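Local coordinates for periplasmic sugar-binding protein (Chloroflexus aurantiacus, PDB 4RXU) that binds D-glucose between its two lobes and probably serves as the extracytoplasmic solute-binding component of an ABC-type sugar transporter, at residues Gln201-Leu204 / Asp205-Asp209. Sequence-based numbering, arbitrary orientation.
Sequences QNKL and DLTRD
Lys203 CE meets Asp205 O at 3.2 Å from beyond the oxygen, tilted out of the carbonyl plane. The lysine crosses the Leu206 side chain on the way, Lys203 CG to Leu206 CD2 at 4.1 Å. Lys203 CG stands anti to its own N (chi1 -173°) and the chain beyond is fully extended, which carries the methylenes past this oxygen and brings Lys203 NZ to 4.4 Å from Thr207 CG2. The ammonium group ends in a salt bridge with Glu210, in the first turn of helix 208-218. Leu206 sends CD2 back to 3.6 Å from Lys203 O, an oxygen that takes a hydrogen bond from Trp177 NE1, and also packs on Trp177, Met211 and Ile214. At Asp205 the backbone bends in an open turn resembling an inverse gamma-turn, closed by a weak Leu206 N to Leu204 O hydrogen bond (3.4 Å, 125°) and a water bridging the same two atoms. Thr207, the N-cap, caps a backbone N early in the helix through OG1 while Glu210 OE1 accepts from Thr207 N, consistent with a capping box. Glu210 thus joins lysine and helix start at the surface, where its carboxylate probably offsets both the lysine charge and the positive end of the helix dipole.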
# COMPACT_ATOMS: atom_id res chain seq x y z
N GLN A 201 -2.30 8.78 -22.18
CA GLN A 201 -2.65 7.35 -22.34
C GLN A 201 -1.92 6.64 -23.48
O GLN A 201 -2.08 5.46 -23.64
CB GLN A 201 -4.14 7.14 -22.47
CG GLN A 201 -4.73 7.54 -23.81
CD GLN A 201 -6.24 7.53 -23.77
OE1 GLN A 201 -6.84 7.69 -22.70
NE2 GLN A 201 -6.86 7.31 -24.91
N ASN A 202 -1.11 7.37 -24.25
CA ASN A 202 -0.21 6.72 -25.22
C ASN A 202 1.24 6.86 -24.81
O ASN A 202 2.12 6.92 -25.63
CB ASN A 202 -0.41 7.28 -26.60
CG ASN A 202 -1.75 6.88 -27.19
OD1 ASN A 202 -1.93 5.74 -27.68
ND2 ASN A 202 -2.72 7.75 -27.05
N LYS A 203 1.47 6.94 -23.51
CA LYS A 203 2.82 6.97 -22.94
C LYS A 203 2.91 5.90 -21.86
O LYS A 203 2.27 6.03 -20.83
CB LYS A 203 3.17 8.36 -22.39
CG LYS A 203 4.63 8.50 -21.93
CD LYS A 203 5.04 9.94 -21.60
CE LYS A 203 6.49 10.00 -21.10
NZ LYS A 203 6.91 11.40 -20.94
N LEU A 204 3.70 4.87 -22.10
CA LEU A 204 3.85 3.80 -21.12
C LEU A 204 4.72 4.20 -19.93
O LEU A 204 4.39 3.90 -18.80
CB LEU A 204 4.41 2.56 -21.80
CG LEU A 204 4.61 1.32 -20.92
CD1 LEU A 204 3.28 0.74 -20.45
CD2 LEU A 204 5.44 0.29 -21.70
N ASP A 205 5.85 4.86 -20.19
CA ASP A 205 6.82 5.23 -19.14
C ASP A 205 6.62 6.65 -18.68
O ASP A 205 7.23 7.58 -19.20
CB ASP A 205 8.25 5.14 -19.66
CG ASP A 205 8.66 3.75 -19.92
OD1 ASP A 205 7.87 2.84 -19.64
OD2 ASP A 205 9.80 3.58 -20.39
N LEU A 206 5.77 6.82 -17.71
CA LEU A 206 5.51 8.12 -17.15
C LEU A 206 6.63 8.58 -16.23
O LEU A 206 7.21 7.81 -15.45
CB LEU A 206 4.21 8.11 -16.35
CG LEU A 206 2.98 7.65 -17.10
CD1 LEU A 206 1.79 7.72 -16.15
CD2 LEU A 206 2.74 8.52 -18.33
N THR A 207 6.91 9.86 -16.28
CA THR A 207 7.80 10.44 -15.28
C THR A 207 7.05 10.56 -13.94
O THR A 207 5.81 10.49 -13.87
CB THR A 207 8.29 11.84 -15.68
OG1 THR A 207 7.20 12.74 -15.65
CG2 THR A 207 8.95 11.86 -17.09
N ARG A 208 7.79 10.80 -12.88
CA ARG A 208 7.17 10.99 -11.58
C ARG A 208 6.24 12.19 -11.58
O ARG A 208 5.16 12.13 -11.03
CB ARG A 208 8.23 11.15 -10.50
CG ARG A 208 7.64 11.22 -9.11
CD ARG A 208 8.72 11.31 -8.04
NE ARG A 208 8.17 11.91 -6.84
CZ ARG A 208 7.81 11.25 -5.75
NH1 ARG A 208 7.95 9.93 -5.66
NH2 ARG A 208 7.30 11.96 -4.75
N ASP A 209 6.65 13.27 -12.23
CA ASP A 209 5.83 14.49 -12.30
C ASP A 209 4.56 14.23 -13.10
O ASP A 209 3.48 14.76 -12.79
CB ASP A 209 6.62 15.62 -12.95
CG ASP A 209 7.57 16.30 -12.02
OD1 ASP A 209 7.66 15.92 -10.85
OD2 ASP A 209 8.27 17.23 -12.49
O HOH W 1 4.85 4.71 -15.92